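Local coordinates for protein extracellular sialidase/neuraminidase, putative (Aspergillus fumigatus, PDB 2XZK) that probably cleaves terminal KDN or related sialic acid residues from glycoconjugates, acting as an exo-glycosidase with a beta-propeller fold, at residues Gly227-Ile232 with Asn243-Gln248; Pro272-Gln277 with Thr300-Met305; Ser37-Ala42 with Gly336-Met341. All coordinates share one frame; numbering follows the deposited sequence.

Overall arrangement
The three contacts illustrate how a propeller builds an active site from the inner ends of several blades. All three touch the ligand FKD, and contacts 1, 2 and 3 each supply one arginine to its carboxylate: Arg-245, Arg-302 and Arg-39. Contact 3 also supplies Tyr-338, which is bonded to the sugar, while contact 1 adds Glu-229, whose OE2 lies 3.0 Å from Tyr-338 OH. The centres of contact 1 and contact 2 are about 12 Å apart. Those of contact 2 and contact 3 are about 13 Å apart, and those of contact 1 and contact 3 about 15 Å. Along the chain, contacts 1 and 2 follow in series inside the long loop that contact 3 closes.

Contact 1 (Gly227-Ile232 with Asn243-Gln248); sequences GAEGTI and NDRPSQ. With FKD (3-deoxy-3-fluoro-D-erythro-alpha-L-manno-non-2-ulopyranosonic acid), chain C.
The ligand pocket of this sialidase is lined in part by Glu-229 and Arg-245, which lie side by side and reach in the same direction toward FKD. Their salt bridge joins Glu-229 OE1 to Arg-245 NH1 at 3.0 Å. The carboxylate and guanidinium planes stand 79° apart, and the nitrogen comes down on the oxygen from above the carboxylate plane. The arginine chain runs extended from a CG placed anti to the backbone N (chi1 168°), which carries the guanidinium past the glutamate to the ligand. There Arg-245 NH1 and NH2 both donate to FKD O1B, each at 3.0 Å. NH1 is thus divided between the glutamate and the ligand carboxylate, and FKD O8 sits 3.5 Å above the centre of one guanidinium face.

Behind this pair, backbone and side-chain bonds set the two segments against each other. Arg-245 N donates to Glu-229 O at 3.0 Å, and a water bridges Glu-229 N and Arg-245 O across the two segments. One residue back, Asp-244 OD2 offers its anti lone pair to Gly-227 N at 2.7 Å; the same oxygen also forms a salt bridge with Arg-242. Further along, Thr-231 OG1 donates in the carbonyl plane to a lone pair of Asn-243 O at 2.7 Å, while Asn-243 N bonds to Thr-231 O. The amide oxygen of Asn-243 itself binds Arg-252. Arg-245 is one of three arginines on the FKD carboxylate, and Glu-229 lies next to Tyr-338 OH, consistent with the arginine triad and tyrosine-glutamate pair of sialidases.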
loop_
_atom_site.group_PDB
_atom_site.type_symbol
_atom_site.label_atom_id
_atom_site.label_comp_id
_atom_site.label_asym_id
_atom_site.label_seq_id
_atom_site.Cartn_x
_atom_site.Cartn_y
_atom_site.Cartn_z
ATOM N N GLY A 227 -4.138 -14.885 0.157
ATOM C CA GLY A 227 -4.809 -14.104 -0.863
ATOM C C GLY A 227 -3.868 -13.559 -1.922
ATOM O O GLY A 227 -2.650 -13.778 -1.888
ATOM N N ALA A 228 -4.450 -12.851 -2.879
ATOM C CA ALA A 228 -3.681 -12.196 -3.923
ATOM C C ALA A 228 -3.065 -10.907 -3.391
ATOM O O ALA A 228 -1.933 -10.581 -3.738
ATOM C CB ALA A 228 -4.552 -11.928 -5.135
ATOM N N GLU A 229 -3.815 -10.185 -2.554
ATOM C CA GLU A 229 -3.356 -8.914 -1.993
ATOM C C GLU A 229 -3.180 -9.053 -0.501
ATOM O O GLU A 229 -4.157 -9.020 0.274
ATOM C CB GLU A 229 -4.310 -7.762 -2.315
ATOM C CG GLU A 229 -4.243 -7.308 -3.767
ATOM C CD GLU A 229 -4.993 -6.018 -4.019
ATOM O OE1 GLU A 229 -5.896 -5.676 -3.215
ATOM O OE2 GLU A 229 -4.644 -5.334 -5.012
ATOM N N GLY A 230 -1.927 -9.250 -0.109
ATOM C CA GLY A 230 -1.581 -9.565 1.263
ATOM C C GLY A 230 -0.986 -8.391 2.012
ATOM O O GLY A 230 -0.445 -7.455 1.411
ATOM N N THR A 231 -1.133 -8.425 3.331
ATOM C CA THR A 231 -0.375 -7.554 4.237
ATOM C C THR A 231 0.369 -8.416 5.244
ATOM O O THR A 231 -0.053 -9.538 5.538
ATOM C CB THR A 231 -1.259 -6.505 4.985
ATOM O OG1 THR A 231 -1.922 -7.123 6.101
ATOM C CG2 THR A 231 -2.293 -5.863 4.044
ATOM N N ILE A 232 1.472 -7.892 5.761
ATOM C CA ILE A 232 2.320 -8.609 6.713
ATOM C C ILE A 232 2.698 -7.690 7.857
ATOM O O ILE A 232 2.975 -6.494 7.661
ATOM C CB ILE A 232 3.608 -9.188 6.027
ATOM C CG1 ILE A 232 4.342 -10.185 6.945
ATOM C CG2 ILE A 232 4.554 -8.080 5.599
ATOM C CD1 ILE A 232 3.813 -11.620 6.867
ATOM N N ASN A 243 -2.489 -10.688 6.865
ATOM C CA ASN A 243 -3.874 -10.236 6.883
ATOM C C ASN A 243 -4.233 -9.818 5.459
ATOM O O ASN A 243 -3.816 -8.755 4.961
ATOM C CB ASN A 243 -4.031 -9.102 7.923
ATOM C CG ASN A 243 -5.442 -8.570 8.017
ATOM O OD1 ASN A 243 -6.137 -8.434 7.012
ATOM N ND2 ASN A 243 -5.861 -8.225 9.233
ATOM N N ASP A 244 -4.989 -10.682 4.788
ATOM C CA ASP A 244 -5.163 -10.599 3.350
ATOM C C ASP A 244 -6.572 -10.223 2.958
ATOM O O ASP A 244 -7.537 -10.513 3.673
ATOM C CB ASP A 244 -4.836 -11.950 2.708
ATOM C CG ASP A 244 -3.361 -12.303 2.749
ATOM O OD1 ASP A 244 -2.564 -11.673 3.498
ATOM O OD2 ASP A 244 -3.000 -13.251 2.007
ATOM N N ARG A 245 -6.682 -9.574 1.808
ATOM C CA ARG A 245 -7.961 -9.304 1.160
ATOM C C ARG A 245 -8.634 -10.631 0.774
ATOM O O ARG A 245 -7.994 -11.509 0.184
ATOM C CB ARG A 245 -7.700 -8.448 -0.080
ATOM C CG ARG A 245 -8.874 -8.304 -1.021
ATOM C CD ARG A 245 -8.462 -7.446 -2.189
ATOM N NE ARG A 245 -9.498 -7.409 -3.225
ATOM C CZ ARG A 245 -9.590 -6.464 -4.158
ATOM N NH1 ARG A 245 -8.729 -5.454 -4.182
ATOM N NH2 ARG A 245 -10.558 -6.533 -5.059
ATOM N N PRO A 246 -9.922 -10.799 1.131
ATOM C CA PRO A 246 -10.612 -12.025 0.742
ATOM C C PRO A 246 -10.976 -12.047 -0.747
ATOM O O PRO A 246 -11.122 -10.987 -1.380
ATOM C CB PRO A 246 -11.887 -11.978 1.585
ATOM C CG PRO A 246 -12.175 -10.515 1.702
ATOM C CD PRO A 246 -10.805 -9.895 1.904
ATOM N N SER A 247 -11.120 -13.248 -1.305
ATOM C CA SER A 247 -11.567 -13.366 -2.700
ATOM C C SER A 247 -13.016 -12.936 -2.879
ATOM O O SER A 247 -13.411 -12.501 -3.958
ATOM C CB SER A 247 -11.329 -14.779 -3.252
ATOM O OG SER A 247 -11.921 -15.772 -2.434
ATOM N N GLN A 248 -13.818 -13.064 -1.823
ATOM C CA GLN A 248 -15.208 -12.611 -1.864
ATOM C C GLN A 248 -15.472 -11.695 -0.676
ATOM O O GLN A 248 -14.851 -11.859 0.379
ATOM C CB GLN A 248 -16.178 -13.805 -1.825
ATOM C CG GLN A 248 -15.826 -14.995 -2.754
ATOM C CD GLN A 248 -16.042 -14.727 -4.244
ATOM O OE1 GLN A 248 -16.738 -13.787 -4.638
ATOM N NE2 GLN A 248 -15.448 -15.574 -5.083
HETATM C C1 FKD C . -9.318 -2.966 -6.633
HETATM F F1 FKD C . -7.898 -2.198 -8.899
HETATM C C2 FKD C . -7.897 -3.469 -6.924
HETATM C C3 FKD C . -7.110 -2.497 -7.826
HETATM C C4 FKD C . -5.773 -3.142 -8.201
HETATM O O4 FKD C . -5.140 -2.306 -9.162
HETATM C C5 FKD C . -5.956 -4.558 -8.776
HETATM O O5 FKD C . -4.692 -5.150 -9.065
HETATM C C6 FKD C . -6.714 -5.442 -7.773
HETATM O O6 FKD C . -7.953 -4.791 -7.444
HETATM C C7 FKD C . -7.094 -6.850 -8.281
HETATM O O7 FKD C . -7.975 -6.744 -9.398
HETATM C C8 FKD C . -7.815 -7.656 -7.178
HETATM O O8 FKD C . -6.935 -7.833 -6.073
HETATM C C9 FKD C . -8.283 -9.034 -7.664
HETATM O O9 FKD C . -7.165 -9.785 -8.131
HETATM O O1A FKD C . -9.555 -1.759 -6.762
HETATM O O1B FKD C . -10.154 -3.802 -6.223
HETATM O O HOH W 1 -6.640 -11.068 -2.203
#

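Contact 2 (Pro272-Gln277 with Thr300-Met305); sequences PDPACQ and TSRRAM. With K99 ((2R,3R,4R,5R,6S)-2,3-bis(fluoranyl)-4,5-bis(oxidanyl)-6-[(1R,2R)-1,2,3-tris(oxidanyl)propyl]oxane-2-carboxylic acid), chain D; FKD (3-deoxy-3-fluoro-D-erythro-alpha-L-manno-non-2-ulopyranosonic acid), chain C.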
loop_
_atom_site.group_PDB
_atom_site.type_symbol
_atom_site.label_atom_id
_atom_site.label_comp_id
_atom_site.label_asym_id
_atom_site.label_seq_id
_atom_site.Cartn_x
_atom_site.Cartn_y
_atom_site.Cartn_z
ATOM N N PRO A 272 -14.494 -6.942 9.267
ATOM C CA PRO A 272 -15.261 -6.991 8.021
ATOM C C PRO A 272 -14.513 -6.272 6.897
ATOM O O PRO A 272 -13.801 -5.317 7.156
ATOM C CB PRO A 272 -16.557 -6.259 8.377
ATOM C CG PRO A 272 -16.220 -5.430 9.571
ATOM C CD PRO A 272 -15.207 -6.204 10.332
ATOM N N ASP A 273 -14.682 -6.743 5.668
ATOM C CA ASP A 273 -13.967 -6.183 4.535
ATOM C C ASP A 273 -14.824 -6.416 3.305
ATOM O O ASP A 273 -15.445 -7.471 3.183
ATOM C CB ASP A 273 -12.619 -6.884 4.391
ATOM C CG ASP A 273 -11.783 -6.313 3.265
ATOM O OD1 ASP A 273 -11.940 -6.797 2.127
ATOM O OD2 ASP A 273 -10.980 -5.389 3.531
ATOM N N PRO A 274 -14.849 -5.446 2.380
ATOM C CA PRO A 274 -15.718 -5.552 1.214
ATOM C C PRO A 274 -15.004 -6.126 -0.019
ATOM O O PRO A 274 -15.426 -5.850 -1.146
ATOM C CB PRO A 274 -16.094 -4.092 0.956
ATOM C CG PRO A 274 -14.839 -3.339 1.307
ATOM C CD PRO A 274 -14.241 -4.098 2.482
ATOM N N ALA A 275 -13.970 -6.939 0.212
ATOM C CA ALA A 275 -13.035 -7.368 -0.829
ATOM C C ALA A 275 -12.283 -6.155 -1.378
ATOM O O ALA A 275 -12.519 -5.693 -2.508
ATOM C CB ALA A 275 -13.746 -8.140 -1.938
ATOM N N CYS A 276 -11.382 -5.630 -0.548
ATOM C CA CYS A 276 -10.575 -4.470 -0.909
ATOM C C CYS A 276 -9.244 -4.635 -0.179
ATOM O O CYS A 276 -9.151 -5.387 0.782
ATOM C CB CYS A 276 -11.281 -3.189 -0.464
ATOM S SG CYS A 276 -10.502 -1.639 -0.962
ATOM N N GLN A 277 -8.204 -3.968 -0.665
ATOM C CA GLN A 277 -6.915 -3.965 0.016
ATOM C C GLN A 277 -7.020 -3.274 1.394
ATOM O O GLN A 277 -7.904 -2.428 1.629
ATOM C CB GLN A 277 -5.852 -3.321 -0.907
ATOM C CG GLN A 277 -4.430 -3.199 -0.355
ATOM C CD GLN A 277 -4.150 -1.858 0.302
ATOM O OE1 GLN A 277 -5.071 -1.154 0.712
ATOM N NE2 GLN A 277 -2.868 -1.498 0.398
ATOM N N THR A 300 -19.637 -4.636 2.541
ATOM C CA THR A 300 -20.153 -4.232 1.222
ATOM C C THR A 300 -19.549 -2.946 0.634
ATOM O O THR A 300 -19.434 -2.816 -0.585
ATOM C CB THR A 300 -21.691 -4.051 1.249
ATOM O OG1 THR A 300 -22.042 -3.090 2.256
ATOM C CG2 THR A 300 -22.393 -5.377 1.526
ATOM N N SER A 301 -19.170 -2.005 1.497
ATOM C CA SER A 301 -18.759 -0.668 1.069
ATOM C C SER A 301 -17.286 -0.368 1.298
ATOM O O SER A 301 -16.728 -0.751 2.318
ATOM C CB SER A 301 -19.587 0.386 1.800
ATOM O OG SER A 301 -19.195 1.686 1.415
ATOM N N ARG A 302 -16.678 0.337 0.348
ATOM C CA ARG A 302 -15.307 0.834 0.508
ATOM C C ARG A 302 -15.233 2.180 1.235
ATOM O O ARG A 302 -14.137 2.662 1.503
ATOM C CB ARG A 302 -14.600 0.939 -0.854
ATOM C CG ARG A 302 -14.368 -0.432 -1.471
ATOM C CD ARG A 302 -13.558 -0.361 -2.729
ATOM N NE ARG A 302 -13.193 -1.711 -3.149
ATOM C CZ ARG A 302 -12.267 -1.990 -4.058
ATOM N NH1 ARG A 302 -11.604 -1.004 -4.672
ATOM N NH2 ARG A 302 -12.010 -3.256 -4.347
ATOM N N ARG A 303 -16.393 2.759 1.569
ATOM C CA ARG A 303 -16.464 4.107 2.150
ATOM C C ARG A 303 -16.649 4.074 3.673
ATOM O O ARG A 303 -17.337 4.938 4.240
ATOM C CB ARG A 303 -17.602 4.907 1.506
ATOM C CG ARG A 303 -17.379 5.213 0.044
ATOM C CD ARG A 303 -18.424 6.196 -0.466
ATOM N NE ARG A 303 -18.361 6.329 -1.919
ATOM C CZ ARG A 303 -19.197 7.071 -2.644
ATOM N NH1 ARG A 303 -20.163 7.775 -2.057
ATOM N NH2 ARG A 303 -19.054 7.127 -3.959
ATOM N N ALA A 304 -16.042 3.083 4.319
ATOM C CA ALA A 304 -16.143 2.906 5.760
ATOM C C ALA A 304 -14.753 2.813 6.393
ATOM O O ALA A 304 -14.533 2.003 7.285
ATOM C CB ALA A 304 -16.958 1.656 6.073
ATOM N N MET A 305 -13.820 3.645 5.928
ATOM C CA MET A 305 -12.435 3.566 6.400
ATOM C C MET A 305 -12.365 3.698 7.908
ATOM O O MET A 305 -12.939 4.627 8.487
ATOM C CB MET A 305 -11.552 4.635 5.747
ATOM C CG MET A 305 -11.428 4.472 4.235
ATOM S SD MET A 305 -11.033 2.811 3.638
ATOM C CE MET A 305 -9.362 2.638 4.245
HETATM O O1A K99 D . -17.140 -0.276 -3.787
HETATM C C1 K99 D . -17.654 0.762 -3.295
HETATM O O1B K99 D . -17.799 0.999 -2.070
HETATM C C2 K99 D . -18.195 1.830 -4.272
HETATM C C3 K99 D . -17.972 3.262 -3.756
HETATM F F1 K99 D . -18.761 4.118 -4.496
HETATM C C4 K99 D . -16.504 3.710 -3.842
HETATM O O4 K99 D . -16.402 5.077 -3.437
HETATM O O6 K99 D . -17.601 1.734 -5.580
HETATM C C6 K99 D . -16.194 2.097 -5.733
HETATM C C5 K99 D . -15.973 3.547 -5.267
HETATM O O5 K99 D . -14.583 3.853 -5.311
HETATM C C7 K99 D . -15.825 1.722 -7.176
HETATM O O7 K99 D . -16.510 2.587 -8.087
HETATM C C8 K99 D . -16.250 0.260 -7.430
HETATM O O8 K99 D . -15.720 -0.571 -6.387
HETATM C C9 K99 D . -15.826 -0.274 -8.809
HETATM O O9 K99 D . -14.416 -0.135 -8.990
HETATM F F2 K99 D . -19.520 1.624 -4.398
HETATM C C1 FKD C . -9.318 -2.966 -6.633
HETATM F F1 FKD C . -7.898 -2.198 -8.899
HETATM C C2 FKD C . -7.897 -3.469 -6.924
HETATM C C3 FKD C . -7.110 -2.497 -7.826
HETATM C C4 FKD C . -5.773 -3.142 -8.201
HETATM O O4 FKD C . -5.140 -2.306 -9.162
HETATM C C5 FKD C . -5.956 -4.558 -8.776
HETATM O O5 FKD C . -4.692 -5.150 -9.065
HETATM C C6 FKD C . -6.714 -5.442 -7.773
HETATM O O6 FKD C . -7.953 -4.791 -7.444
HETATM C C7 FKD C . -7.094 -6.850 -8.281
HETATM O O7 FKD C . -7.975 -6.744 -9.398
HETATM C C8 FKD C . -7.815 -7.656 -7.178
HETATM O O8 FKD C . -6.935 -7.833 -6.073
HETATM C C9 FKD C . -8.283 -9.034 -7.664
HETATM O O9 FKD C . -7.165 -9.785 -8.131
HETATM O O1A FKD C . -9.555 -1.759 -6.762
HETATM O O1B FKD C . -10.154 -3.802 -6.223
HETATM O O HOH W 2 -15.092 -3.748 -2.755
#
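Arg-302, Pro-274 and Cys-276 carry this contact, with the arginine lying between segment 272-277 and two bound ligands. Cys-276 SG, swung anti to the backbone N (chi1 -175°), sits 3.4 Å above one face of the Arg-302 guanidinium, displaced toward its rim; on the opposite face, also off centre, lies K99 O8. Around the edge, Arg-302 NH2 donates at 3.1 Å to a lone pair of Ala-275 O, and a water links Arg-302 NE to Pro-274 O. The group is thereby held in a fixed orientation, and its two terminal nitrogens meet the FKD carboxylate in a bidentate pair: NH1 to O1A at 3.0 Å and NH2 to O1B at 2.7 Å, both almost straight at 177°.

Pro-274 packs against the backbone of Thr-300 and Ser-301. Its CG rests 3.4 Å from Ser-301 O, and its CB packs on the carbonyl carbon of Thr-300. The proline's own turn is kept by an Asx motif in which Asp-273 OD1 accepts from Cys-276 N. In the other loop, Arg-302 N donates to K99 O1B at 2.7 Å. Bidentate binding of a substrate-like carboxylate by Arg-302, with Arg-39 and Arg-245 completing the set, is the arginine triad typical of sialidases.

Contact 3 (Ser37-Ala42 with Gly336-Met341); sequences SFRIPA and GGYSSM. With FKD (3-deoxy-3-fluoro-D-erythro-alpha-L-manno-non-2-ulopyranosonic acid), chain C.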
loop_
_atom_site.group_PDB
_atom_site.type_symbol
_atom_site.label_atom_id
_atom_site.label_comp_id
_atom_site.label_asym_id
_atom_site.label_seq_id
_atom_site.Cartn_x
_atom_site.Cartn_y
_atom_site.Cartn_z
ATOM N N SER A 37 -6.038 9.723 -12.914
ATOM C CA SER A 37 -6.294 9.224 -11.578
ATOM C C SER A 37 -5.005 8.762 -10.906
ATOM O O SER A 37 -4.037 8.362 -11.564
ATOM C CB SER A 37 -7.286 8.062 -11.624
ATOM O OG SER A 37 -8.595 8.507 -11.904
ATOM N N PHE A 38 -5.001 8.855 -9.580
ATOM C CA PHE A 38 -3.955 8.250 -8.766
ATOM C C PHE A 38 -4.591 7.207 -7.875
ATOM O O PHE A 38 -5.573 7.480 -7.195
ATOM C CB PHE A 38 -3.246 9.313 -7.942
ATOM C CG PHE A 38 -2.476 10.290 -8.783
ATOM C CD1 PHE A 38 -1.227 9.945 -9.272
ATOM C CD2 PHE A 38 -3.021 11.531 -9.126
ATOM C CE1 PHE A 38 -0.502 10.822 -10.068
ATOM C CE2 PHE A 38 -2.292 12.422 -9.936
ATOM C CZ PHE A 38 -1.032 12.060 -10.399
ATOM N N ARG A 39 -4.031 6.006 -7.905
ATOM C CA ARG A 39 -4.557 4.893 -7.121
ATOM C C ARG A 39 -3.397 4.094 -6.555
ATOM O O ARG A 39 -2.246 4.293 -6.946
ATOM C CB ARG A 39 -5.466 3.983 -7.963
ATOM C CG ARG A 39 -6.854 4.553 -8.267
ATOM C CD ARG A 39 -7.871 3.452 -8.553
ATOM N NE ARG A 39 -8.043 2.648 -7.349
ATOM C CZ ARG A 39 -8.356 1.362 -7.315
ATOM N NH1 ARG A 39 -8.594 0.684 -8.436
ATOM N NH2 ARG A 39 -8.434 0.754 -6.129
ATOM N N ILE A 40 -3.724 3.195 -5.632
ATOM C CA ILE A 40 -2.810 2.154 -5.140
ATOM C C ILE A 40 -1.627 2.735 -4.356
ATOM O O ILE A 40 -0.468 2.643 -4.787
ATOM C CB ILE A 40 -2.329 1.196 -6.280
ATOM C CG1 ILE A 40 -3.428 0.935 -7.336
ATOM C CG2 ILE A 40 -1.797 -0.107 -5.700
ATOM C CD1 ILE A 40 -4.754 0.391 -6.811
ATOM N N PRO A 41 -1.918 3.356 -3.195
ATOM C CA PRO A 41 -0.884 4.054 -2.455
ATOM C C PRO A 41 0.074 3.137 -1.721
ATOM O O PRO A 41 -0.293 2.028 -1.361
ATOM C CB PRO A 41 -1.675 4.848 -1.411
ATOM C CG PRO A 41 -2.924 4.034 -1.192
ATOM C CD PRO A 41 -3.251 3.529 -2.574
ATOM N N ALA A 42 1.286 3.621 -1.495
ATOM C CA ALA A 42 2.215 2.982 -0.567
ATOM C C ALA A 42 3.047 4.072 0.079
ATOM O O ALA A 42 3.437 5.022 -0.590
ATOM C CB ALA A 42 3.124 1.993 -1.309
ATOM N N GLY A 336 -12.233 6.418 0.489
ATOM C CA GLY A 336 -12.429 5.003 0.714
ATOM C C GLY A 336 -11.791 4.174 -0.373
ATOM O O GLY A 336 -11.984 4.425 -1.556
ATOM N N GLY A 337 -11.044 3.172 0.059
ATOM C CA GLY A 337 -10.440 2.199 -0.835
ATOM C C GLY A 337 -9.124 1.706 -0.257
ATOM O O GLY A 337 -8.996 1.510 0.957
ATOM N N TYR A 338 -8.147 1.515 -1.139
ATOM C CA TYR A 338 -6.813 1.047 -0.747
ATOM C C TYR A 338 -6.127 2.059 0.172
ATOM O O TYR A 338 -6.404 3.266 0.102
ATOM C CB TYR A 338 -5.932 0.825 -1.993
ATOM C CG TYR A 338 -6.277 -0.358 -2.874
ATOM C CD1 TYR A 338 -7.608 -0.743 -3.113
ATOM C CD2 TYR A 338 -5.267 -1.056 -3.516
ATOM C CE1 TYR A 338 -7.907 -1.838 -3.940
ATOM C CE2 TYR A 338 -5.551 -2.123 -4.341
ATOM C CZ TYR A 338 -6.864 -2.506 -4.551
ATOM O OH TYR A 338 -7.092 -3.587 -5.380
ATOM N N SER A 339 -5.234 1.575 1.035
ATOM C CA SER A 339 -4.546 2.450 1.976
ATOM C C SER A 339 -3.141 1.953 2.276
ATOM O O SER A 339 -2.781 0.807 1.983
ATOM C CB SER A 339 -5.333 2.541 3.273
ATOM O OG SER A 339 -5.387 1.256 3.875
ATOM N N SER A 340 -2.358 2.812 2.915
ATOM C CA SER A 340 -1.022 2.441 3.353
ATOM C C SER A 340 -0.664 3.266 4.570
ATOM O O SER A 340 -1.060 4.429 4.666
ATOM C CB SER A 340 0.013 2.669 2.243
ATOM O OG SER A 340 1.302 2.243 2.660
ATOM N N MET A 341 0.078 2.682 5.504
ATOM C CA MET A 341 0.449 3.393 6.724
ATOM C C MET A 341 1.920 3.258 7.043
ATOM O O MET A 341 2.557 2.239 6.750
ATOM C CB MET A 341 -0.343 2.859 7.923
ATOM C CG MET A 341 -1.844 3.122 7.928
ATOM S SD MET A 341 -2.565 2.506 9.485
ATOM C CE MET A 341 -2.402 0.725 9.257
HETATM C C1 FKD C . -9.318 -2.966 -6.633
HETATM F F1 FKD C . -7.898 -2.198 -8.899
HETATM C C2 FKD C . -7.897 -3.469 -6.924
HETATM C C3 FKD C . -7.110 -2.497 -7.826
HETATM C C4 FKD C . -5.773 -3.142 -8.201
HETATM O O4 FKD C . -5.140 -2.306 -9.162
HETATM C C5 FKD C . -5.956 -4.558 -8.776
HETATM O O5 FKD C . -4.692 -5.150 -9.065
HETATM C C6 FKD C . -6.714 -5.442 -7.773
HETATM O O6 FKD C . -7.953 -4.791 -7.444
HETATM C C7 FKD C . -7.094 -6.850 -8.281
HETATM O O7 FKD C . -7.975 -6.744 -9.398
HETATM C C8 FKD C . -7.815 -7.656 -7.178
HETATM O O8 FKD C . -6.935 -7.833 -6.073
HETATM C C9 FKD C . -8.283 -9.034 -7.664
HETATM O O9 FKD C . -7.165 -9.785 -8.131
HETATM O O1A FKD C . -9.555 -1.759 -6.762
HETATM O O1B FKD C . -10.154 -3.802 -6.223
#
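Tyr-338 and Arg-39 meet around the anomeric end of FKD, to which the tyrosine is covalently joined: its OH lies 1.7 Å from FKD C2. Such a bond to a fluorinated sugar is consistent with a trapped glycosyl-enzyme intermediate, with Tyr-338 as the nucleophile, as in other sialidases. Arg-39 stands over one face of the tyrosine ring in a cation-pi contact, its CZ 4.9 Å from the ring centroid. The guanidinium does not lie flat on the ring; the planes are 81° apart, and it is NH2 that dips nearest, toward the rim, at 3.4 Å from Tyr-338 CE1. The same NH2 donates to FKD O1A at 2.8 Å and NH1 adds a second bond to that oxygen, a hold made possible by the bend in the arginine chain at chi3 (64°). Ile-40 CD1 completes this shell by packing 3.6 Å from Tyr-338 CE2 while it covers one face of the Arg-39 guanidinium.

One carboxylate positions both partners from behind. Glu-354 OE2 binds Arg-39 NE and Ile-40 N, and its OE1 accepts from Tyr-338 N. Deeper still, the ring of Pro-41 lies across Tyr-338 at about a right angle, with its CD 3.9 Å from Tyr-338 CB. Ser-340 OG touches Ala-42 CA and is hydrogen-bonded to Val-43 N.

The axes of strands 37-42 and 338-341 approach to 5.5 Å, with their directions 12° apart, yet no hydrogen bond joins these segments. Each is an edge strand of a separate antiparallel sheet, the arrangement of inner strands in adjoining propeller blades. Pro-41 also packs on strand 349-356, Ile-40 and Ala-42 touch strand 101-109, and Ser-339 touches Leu-294 of strand 290-294.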